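Local coordinates for glycine cleavage system transcriptional repressor, putative (Vibrio cholerae, PDB 1U8S), which probably acts as a transcriptional repressor of the glycine cleavage system and carries two ACT domains, at residues Leu124-Ile129 with Asn139-Ala144; Val96-Asp101 with Leu169-Ser174; Arg117-Ala122 with Ile145-Asp150. All blocks are in the same frame, centred on the assembly; numbering follows the deposited sequence.

Contact 1: residues Leu124-Ile129 with Asn139-Ala144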
loop_
_atom_site.group_PDB
_atom_site.type_symbol
_atom_site.label_atom_id
_atom_site.label_comp_id
_atom_site.label_asym_id
_atom_site.label_seq_id
_atom_site.Cartn_x
_atom_site.Cartn_y
_atom_site.Cartn_z
ATOM N N LEU B 124 -0.943 -6.067 6.645
ATOM C CA LEU B 124 -1.409 -6.801 7.799
ATOM C C LEU B 124 -2.901 -7.051 7.705
ATOM O O LEU B 124 -3.616 -6.333 7.028
ATOM C CB LEU B 124 -1.074 -6.000 9.066
ATOM C CG LEU B 124 -1.412 -6.545 10.455
ATOM C CD1 LEU B 124 -0.543 -5.870 11.511
ATOM C CD2 LEU B 124 -2.886 -6.319 10.741
ATOM N N SER B 125 -3.346 -8.106 8.367
ATOM C CA SER B 125 -4.750 -8.479 8.436
ATOM C C SER B 125 -4.872 -9.282 9.734
ATOM O O SER B 125 -4.031 -10.137 10.027
ATOM C CB SER B 125 -5.176 -9.334 7.233
ATOM O OG SER B 125 -4.724 -10.680 7.324
ATOM N N ALA B 126 -5.893 -8.963 10.523
ATOM C CA ALA B 126 -6.159 -9.635 11.788
ATOM C C ALA B 126 -7.674 -9.716 11.835
ATOM O O ALA B 126 -8.349 -8.694 11.867
ATOM C CB ALA B 126 -5.628 -8.804 12.942
ATOM N N GLN B 127 -8.212 -10.927 11.837
ATOM C CA GLN B 127 -9.655 -11.078 11.815
ATOM C C GLN B 127 -10.143 -12.416 12.329
ATOM O O GLN B 127 -9.403 -13.390 12.373
ATOM C CB GLN B 127 -10.151 -10.895 10.371
ATOM C CG GLN B 127 -9.724 -12.016 9.425
ATOM C CD GLN B 127 -9.743 -11.608 7.957
ATOM O OE1 GLN B 127 -10.762 -11.146 7.443
ATOM N NE2 GLN B 127 -8.607 -11.784 7.274
ATOM N N THR B 128 -11.407 -12.445 12.714
ATOM C CA THR B 128 -12.054 -13.658 13.188
ATOM C C THR B 128 -12.656 -14.281 11.925
ATOM O O THR B 128 -13.269 -13.574 11.128
ATOM C CB THR B 128 -13.192 -13.331 14.165
ATOM O OG1 THR B 128 -12.664 -12.674 15.325
ATOM C CG2 THR B 128 -13.921 -14.599 14.571
ATOM N N ILE B 129 -12.478 -15.587 11.737
ATOM C CA ILE B 129 -13.010 -16.258 10.554
ATOM C C ILE B 129 -14.346 -16.951 10.843
ATOM O O ILE B 129 -14.621 -17.321 11.987
ATOM C CB ILE B 129 -12.017 -17.311 10.017
ATOM C CG1 ILE B 129 -10.595 -16.743 10.015
ATOM C CG2 ILE B 129 -12.392 -17.696 8.584
ATOM C CD1 ILE B 129 -10.384 -15.595 9.043
ATOM N N ASN B 139 -14.678 -19.572 15.160
ATOM C CA ASN B 139 -14.275 -19.044 16.460
ATOM C C ASN B 139 -12.759 -18.860 16.580
ATOM O O ASN B 139 -12.226 -18.733 17.687
ATOM C CB ASN B 139 -14.775 -19.968 17.579
ATOM C CG ASN B 139 -14.378 -21.412 17.358
ATOM O OD1 ASN B 139 -14.797 -22.041 16.380
ATOM N ND2 ASN B 139 -13.563 -21.949 18.263
ATOM N N GLN B 140 -12.066 -18.851 15.444
ATOM C CA GLN B 140 -10.621 -18.664 15.453
ATOM C C GLN B 140 -10.210 -17.289 14.927
ATOM O O GLN B 140 -10.915 -16.683 14.116
ATOM C CB GLN B 140 -9.934 -19.749 14.629
ATOM C CG GLN B 140 -9.538 -20.977 15.426
ATOM C CD GLN B 140 -8.824 -21.996 14.568
ATOM O OE1 GLN B 140 -7.820 -21.689 13.930
ATOM N NE2 GLN B 140 -9.341 -23.217 14.543
ATOM N N PHE B 141 -9.065 -16.806 15.394
ATOM C CA PHE B 141 -8.553 -15.505 14.981
ATOM C C PHE B 141 -7.277 -15.708 14.157
ATOM O O PHE B 141 -6.353 -16.377 14.621
ATOM C CB PHE B 141 -8.248 -14.667 16.224
ATOM C CG PHE B 141 -7.990 -13.218 15.929
ATOM C CD1 PHE B 141 -9.024 -12.384 15.511
ATOM C CD2 PHE B 141 -6.714 -12.684 16.064
ATOM C CE1 PHE B 141 -8.792 -11.042 15.235
ATOM C CE2 PHE B 141 -6.475 -11.346 15.788
ATOM C CZ PHE B 141 -7.519 -10.523 15.372
ATOM N N HIS B 142 -7.235 -15.149 12.943
ATOM C CA HIS B 142 -6.061 -15.279 12.069
ATOM C C HIS B 142 -5.374 -13.943 11.773
ATOM O O HIS B 142 -6.017 -12.968 11.376
ATOM C CB HIS B 142 -6.423 -15.929 10.719
ATOM C CG HIS B 142 -6.948 -17.329 10.823
ATOM N ND1 HIS B 142 -6.982 -18.191 9.745
ATOM C CD2 HIS B 142 -7.487 -18.013 11.863
ATOM C CE1 HIS B 142 -7.516 -19.341 10.117
ATOM N NE2 HIS B 142 -7.833 -19.259 11.397
ATOM N N ILE B 143 -4.060 -13.910 11.955
ATOM C CA ILE B 143 -3.266 -12.712 11.684
ATOM C C ILE B 143 -2.372 -12.996 10.477
ATOM O O ILE B 143 -1.791 -14.072 10.364
ATOM C CB ILE B 143 -2.375 -12.334 12.915
ATOM C CG1 ILE B 143 -3.269 -11.992 14.117
ATOM C CG2 ILE B 143 -1.464 -11.149 12.583
ATOM C CD1 ILE B 143 -2.509 -11.667 15.411
ATOM N N ALA B 144 -2.289 -12.045 9.556
ATOM C CA ALA B 144 -1.433 -12.201 8.374
ATOM C C ALA B 144 -0.624 -10.922 8.190
ATOM O O ALA B 144 -1.184 -9.839 8.010
ATOM C CB ALA B 144 -2.267 -12.482 7.130
HETATM O O HOH W 1 -6.462 -12.700 8.636
#
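Backbone bonds pair Ser125 with Ala144 and Gln127 with His142, the two strands running antiparallel at 177° as a beta hairpin that forms the second and third strands of the ACT domain. Ala144 N reaches Ser125 O at 2.6 Å, in the carbonyl plane, whereas the return bond from Ser125 N is bent and weak. Both bonds of the Gln127-His142 pair are sound, that from His142 N being the straighter, and Ile129 N to Gln140 O (3.1 Å) adds a further bond beyond it. One water accepts from Gln127 NE2 at 2.7 Å, donates to His142 O and bonds Ser125 OG, tying the two side chains to that backbone carbonyl.

Among the apolar contacts, Ile129 CG1 sits 3.7 Å from the centroid of the His142 ring, 7° off its normal, a CH-pi contact. On the other face, Phe141 has CG anti to its backbone N (chi1 -168°), which carries the ring across to Ala126, CZ to CB 3.5 Å.

His142 ND1 is hydrogen-bonded to Tyr97 OH on strand 92-100, Thr107, at the start of helix 107-116, packs on Ala126, Phe141 and Ile143, and strand 120-128 meets the second subunit.

Contact 2: residues Val96-Asp101 with Leu169-Ser174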
loop_
_atom_site.group_PDB
_atom_site.type_symbol
_atom_site.label_atom_id
_atom_site.label_comp_id
_atom_site.label_asym_id
_atom_site.label_seq_id
_atom_site.Cartn_x
_atom_site.Cartn_y
_atom_site.Cartn_z
ATOM N N VAL B 96 4.057 -13.803 7.452
ATOM C CA VAL B 96 3.755 -14.495 8.694
ATOM C C VAL B 96 2.272 -14.811 8.771
ATOM O O VAL B 96 1.439 -14.051 8.272
ATOM C CB VAL B 96 4.144 -13.640 9.917
ATOM C CG1 VAL B 96 3.478 -14.181 11.160
ATOM C CG2 VAL B 96 5.643 -13.646 10.089
ATOM N N TYR B 97 1.950 -15.939 9.390
ATOM C CA TYR B 97 0.564 -16.340 9.550
ATOM C C TYR B 97 0.375 -16.916 10.943
ATOM O O TYR B 97 0.929 -17.961 11.280
ATOM C CB TYR B 97 0.166 -17.378 8.505
ATOM C CG TYR B 97 -1.315 -17.355 8.258
ATOM C CD1 TYR B 97 -1.897 -16.288 7.575
ATOM C CD2 TYR B 97 -2.154 -18.350 8.767
ATOM C CE1 TYR B 97 -3.286 -16.201 7.400
ATOM C CE2 TYR B 97 -3.549 -18.275 8.599
ATOM C CZ TYR B 97 -4.103 -17.194 7.912
ATOM O OH TYR B 97 -5.460 -17.094 7.726
ATOM N N VAL B 98 -0.412 -16.225 11.753
ATOM C CA VAL B 98 -0.647 -16.658 13.113
ATOM C C VAL B 98 -2.104 -17.005 13.309
ATOM O O VAL B 98 -2.975 -16.295 12.829
ATOM C CB VAL B 98 -0.244 -15.541 14.112
ATOM C CG1 VAL B 98 -0.628 -15.932 15.539
ATOM C CG2 VAL B 98 1.255 -15.282 14.012
ATOM N N GLU B 99 -2.367 -18.095 14.017
ATOM C CA GLU B 99 -3.738 -18.515 14.289
ATOM C C GLU B 99 -3.906 -18.764 15.782
ATOM O O GLU B 99 -3.063 -19.406 16.400
ATOM C CB GLU B 99 -4.071 -19.789 13.515
ATOM C CG GLU B 99 -4.150 -19.601 12.009
ATOM C CD GLU B 99 -4.215 -20.918 11.259
ATOM O OE1 GLU B 99 -4.486 -20.895 10.038
ATOM O OE2 GLU B 99 -3.989 -21.974 11.891
ATOM N N SER B 100 -4.995 -18.250 16.349
ATOM C CA SER B 100 -5.279 -18.414 17.761
ATOM C C SER B 100 -6.772 -18.539 17.985
ATOM O O SER B 100 -7.559 -18.353 17.065
ATOM C CB SER B 100 -4.760 -17.216 18.552
ATOM O OG SER B 100 -5.117 -17.328 19.923
ATOM N N ASP B 101 -7.165 -18.860 19.210
ATOM C CA ASP B 101 -8.579 -18.966 19.523
ATOM C C ASP B 101 -8.959 -17.711 20.293
ATOM O O ASP B 101 -10.127 -17.351 20.365
ATOM C CB ASP B 101 -8.853 -20.194 20.379
ATOM C CG ASP B 101 -8.155 -20.129 21.717
ATOM O OD1 ASP B 101 -6.905 -20.169 21.738
ATOM O OD2 ASP B 101 -8.863 -20.031 22.740
ATOM N N LEU B 169 3.340 -17.260 23.397
ATOM C CA LEU B 169 1.944 -16.834 23.373
ATOM C C LEU B 169 0.989 -17.984 23.066
ATOM O O LEU B 169 -0.220 -17.774 22.923
ATOM C CB LEU B 169 1.758 -15.704 22.354
ATOM C CG LEU B 169 2.648 -14.474 22.562
ATOM C CD1 LEU B 169 2.560 -13.549 21.368
ATOM C CD2 LEU B 169 2.237 -13.768 23.841
ATOM N N ASP B 170 1.545 -19.192 22.970
ATOM C CA ASP B 170 0.769 -20.398 22.718
ATOM C C ASP B 170 -0.152 -20.344 21.502
ATOM O O ASP B 170 -1.337 -20.682 21.604
ATOM C CB ASP B 170 -0.060 -20.732 23.955
ATOM C CG ASP B 170 -0.834 -22.020 23.804
ATOM O OD1 ASP B 170 -0.238 -23.013 23.338
ATOM O OD2 ASP B 170 -2.031 -22.036 24.165
ATOM N N VAL B 171 0.378 -19.925 20.356
ATOM C CA VAL B 171 -0.420 -19.852 19.129
ATOM C C VAL B 171 0.316 -20.549 17.992
ATOM O O VAL B 171 1.520 -20.810 18.086
ATOM C CB VAL B 171 -0.680 -18.391 18.690
ATOM C CG1 VAL B 171 -1.298 -17.610 19.814
ATOM C CG2 VAL B 171 0.628 -17.735 18.247
ATOM N N GLN B 172 -0.410 -20.842 16.919
ATOM C CA GLN B 172 0.175 -21.496 15.753
ATOM C C GLN B 172 0.628 -20.450 14.752
ATOM O O GLN B 172 -0.171 -19.640 14.273
ATOM C CB GLN B 172 -0.840 -22.411 15.074
ATOM C CG GLN B 172 -1.331 -23.567 15.925
ATOM C CD GLN B 172 -2.339 -24.430 15.183
ATOM O OE1 GLN B 172 -3.463 -23.993 14.894
ATOM N NE2 GLN B 172 -1.935 -25.658 14.852
ATOM N N GLY B 173 1.911 -20.471 14.431
ATOM C CA GLY B 173 2.423 -19.513 13.483
ATOM C C GLY B 173 3.421 -20.128 12.533
ATOM O O GLY B 173 4.185 -21.020 12.895
ATOM N N SER B 174 3.389 -19.658 11.297
ATOM C CA SER B 174 4.305 -20.111 10.274
ATOM C C SER B 174 4.999 -18.886 9.697
ATOM O O SER B 174 4.493 -17.767 9.778
ATOM C CB SER B 174 3.562 -20.878 9.177
ATOM O OG SER B 174 2.365 -20.224 8.803
#
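Gln172 O receives two contacts from strand 96-100: Glu99 N donates to it at 2.7 Å, lying in the carbonyl plane, and Val98 CA adds a CA-H...O contact at 3.2 Å. The return bond, Gln172 N to Glu99 O, is longer at 3.1 Å but also lies in the plane of its carbonyl, so this hydrogen-bonded pair is closed on both sides. Two residues along, Tyr97 and Ser174 form a second such pair; its donors are tilted somewhat from the carbonyl planes. Between them Val98 faces Gly173 in a non-hydrogen-bonded pair, where Gly173 CA approaches Tyr97 O to 3.1 Å. The strand axes make an angle of 171°, in keeping with this regular antiparallel register.

Val171, just ahead of strand 172-174, supplies the apolar part. Its CG2 stands between its backbone N and carbonyl carbon (chi1 -54° for CG1), and from there meets Val98 CG1 at 3.5 Å. The other branch, CG1, touches Ser100 CB at 3.7 Å, so the valine straddles two residues of the neighbouring strand. Phe110 of helix 107-116 packs on both Val98 and Val171, Phe162 of helix 155-168 covers Val98, and Cys166 covers Val171. On the opposite face, the extended chains of Glu99 and Gln172 lie across each other with their carboxylate and amide planes 56° apart.

Asp170 ends helix 155-168 in a Schellman motif and turns the chain into the edge strand. This joining of first and last strands beneath two helices is characteristic of the beta-alpha-beta-beta-alpha-beta ACT fold.

Contact 3: residues Arg117-Ala122 with Ile145-Asp150; sequences RQIGMA and ISARVD
Ile119 packs against Ala147 and Val149 where the second and third strands of an ACT-type beta-alpha-beta-beta-alpha-beta domain meet. Its branches divide the work. A chi1 of -62°, measured to CG1, leaves CG2 anti to the backbone N, and CG2 enters between the two partners, 3.7 Å from Ala147 CB and equally far from Val149 CG1. CD1, at the end of an extended chain, reaches Val149 CG1 as well, at 3.8 Å, and the two side chains lie side by side, pointing the same way. Leu158 of helix 155-168 closes over both of them.

Met121 behaves differently. Its chain runs straight through chi2 and then bends at chi3, with SD resting 4.0 Å from Ile145 CG2. The methionine stays on the side of Ala147, whose CB faces the same way in a non-hydrogen-bonded pair, and it extends on to Thr111 of helix 107-116 and to Cys20 of the second subunit.

Backbone bonding is sparse, consistent with the corner the chain turns at Ala122; the directions of the touching parts are 127° apart, well short of antiparallel. Arg148 N to Gly120 O is long at 3.3 Å, though straight. A water bridges the widening gap, accepting from Gly120 N and donating to Arg148 O. The corner itself is fixed more firmly: Ala122 N points at Ser146 O at 2.7 Å, with an N-H...O angle of 175°.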
loop_
_atom_site.group_PDB
_atom_site.type_symbol
_atom_site.label_atom_id
_atom_site.label_comp_id
_atom_site.label_asym_id
_atom_site.label_seq_id
_atom_site.Cartn_x
_atom_site.Cartn_y
_atom_site.Cartn_z
ATOM N N ARG B 117 12.539 -5.362 16.171
ATOM C CA ARG B 117 13.623 -5.732 15.290
ATOM C C ARG B 117 13.833 -4.741 14.149
ATOM O O ARG B 117 14.647 -4.977 13.255
ATOM C CB ARG B 117 13.375 -7.142 14.761
ATOM C CG ARG B 117 13.437 -8.189 15.875
ATOM C CD ARG B 117 12.662 -9.465 15.552
ATOM N NE ARG B 117 12.909 -10.470 16.574
ATOM C CZ ARG B 117 12.514 -10.373 17.845
ATOM N NH1 ARG B 117 11.826 -9.309 18.272
ATOM N NH2 ARG B 117 12.837 -11.340 18.700
ATOM N N GLN B 118 13.105 -3.628 14.196
ATOM C CA GLN B 118 13.215 -2.579 13.191
ATOM C C GLN B 118 12.888 -3.054 11.775
ATOM O O GLN B 118 13.434 -2.542 10.792
ATOM C CB GLN B 118 14.617 -1.956 13.246
ATOM C CG GLN B 118 14.850 -1.108 14.504
ATOM C CD GLN B 118 16.312 -0.744 14.742
ATOM O OE1 GLN B 118 16.934 -0.038 13.945
ATOM N NE2 GLN B 118 16.868 -1.232 15.850
ATOM N N ILE B 119 12.002 -4.045 11.680
ATOM C CA ILE B 119 11.557 -4.576 10.396
ATOM C C ILE B 119 10.233 -3.870 10.079
ATOM O O ILE B 119 9.294 -3.901 10.880
ATOM C CB ILE B 119 11.327 -6.093 10.476
ATOM C CG1 ILE B 119 12.649 -6.777 10.829
ATOM C CG2 ILE B 119 10.777 -6.623 9.147
ATOM C CD1 ILE B 119 12.547 -8.285 11.035
ATOM N N GLY B 120 10.166 -3.224 8.919
ATOM C CA GLY B 120 8.956 -2.516 8.540
ATOM C C GLY B 120 7.946 -3.444 7.906
ATOM O O GLY B 120 8.307 -4.249 7.057
ATOM N N MET B 121 6.684 -3.360 8.316
ATOM C CA MET B 121 5.677 -4.221 7.715
ATOM C C MET B 121 5.135 -3.518 6.479
ATOM O O MET B 121 5.220 -2.297 6.376
ATOM C CB MET B 121 4.531 -4.471 8.688
ATOM C CG MET B 121 4.950 -4.892 10.075
ATOM S SD MET B 121 3.470 -5.132 11.105
ATOM C CE MET B 121 3.013 -3.413 11.455
ATOM N N ALA B 122 4.586 -4.293 5.544
ATOM C CA ALA B 122 4.012 -3.743 4.323
ATOM C C ALA B 122 2.511 -4.021 4.280
ATOM O O ALA B 122 1.752 -3.306 3.633
ATOM C CB ALA B 122 4.680 -4.343 3.121
ATOM N N ILE B 145 0.692 -11.058 8.237
ATOM C CA ILE B 145 1.582 -9.913 8.104
ATOM C C ILE B 145 2.635 -10.135 7.022
ATOM O O ILE B 145 3.165 -11.241 6.875
ATOM C CB ILE B 145 2.330 -9.638 9.451
ATOM C CG1 ILE B 145 1.338 -9.158 10.519
ATOM C CG2 ILE B 145 3.477 -8.633 9.235
ATOM C CD1 ILE B 145 1.881 -9.215 11.940
ATOM N N SER B 146 2.945 -9.082 6.276
ATOM C CA SER B 146 3.985 -9.150 5.248
ATOM C C SER B 146 5.013 -8.107 5.627
ATOM O O SER B 146 4.665 -6.947 5.857
ATOM C CB SER B 146 3.426 -8.844 3.854
ATOM O OG SER B 146 2.699 -9.960 3.360
ATOM N N ALA B 147 6.275 -8.512 5.702
ATOM C CA ALA B 147 7.316 -7.566 6.073
ATOM C C ALA B 147 8.545 -7.745 5.211
ATOM O O ALA B 147 8.809 -8.824 4.693
ATOM C CB ALA B 147 7.680 -7.721 7.541
ATOM N N ARG B 148 9.298 -6.668 5.061
ATOM C CA ARG B 148 10.487 -6.694 4.247
ATOM C C ARG B 148 11.736 -6.533 5.089
ATOM O O ARG B 148 11.821 -5.632 5.922
ATOM C CB ARG B 148 10.402 -5.585 3.203
ATOM C CG ARG B 148 9.244 -5.767 2.236
ATOM C CD ARG B 148 9.112 -4.578 1.314
ATOM N NE ARG B 148 8.053 -4.748 0.325
ATOM C CZ ARG B 148 7.664 -3.801 -0.523
ATOM N NH1 ARG B 148 8.253 -2.607 -0.500
ATOM N NH2 ARG B 148 6.684 -4.047 -1.388
ATOM N N VAL B 149 12.694 -7.432 4.880
ATOM C CA VAL B 149 13.968 -7.377 5.585
ATOM C C VAL B 149 15.084 -7.237 4.560
ATOM O O VAL B 149 14.976 -7.732 3.433
ATOM C CB VAL B 149 14.205 -8.644 6.391
ATOM C CG1 VAL B 149 13.039 -8.857 7.339
ATOM C CG2 VAL B 149 14.383 -9.826 5.464
ATOM N N ASP B 150 16.153 -6.551 4.938
ATOM C CA ASP B 150 17.260 -6.377 4.017
ATOM C C ASP B 150 18.189 -7.586 4.061
ATOM O O ASP B 150 17.896 -8.580 4.722
ATOM C CB ASP B 150 18.015 -5.091 4.341
ATOM C CG ASP B 150 18.450 -5.017 5.786
ATOM O OD1 ASP B 150 18.470 -3.898 6.333
ATOM O OD2 ASP B 150 18.782 -6.067 6.374
HETATM O O HOH W 2 11.932 -3.197 7.038
#

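In the fold
All three contacts belong to the second four-stranded antiparallel sheet, ordered 120-128, 141-149, 92-100, 172-179. Contacts 1 and 3 share the pair 120-128 with 141-149 at its two ends, their centres about 19 Å apart. Contact 2 joins 92-100 to 172-179. Its centre lies about 10 Å from that of contact 1 and about 18 Å from that of contact 3. Along the chain they are nested, contact 1 inside contact 3 and both inside contact 2, which brings together the first and last strands of the domain. Strands 141-149 and 92-100 are neighbours, so backbone bonds such as Val96 N to Ile145 O link the pairs. Contacts 1 and 3 also touch the second subunit, placing strand 120-128 at the dimer interface.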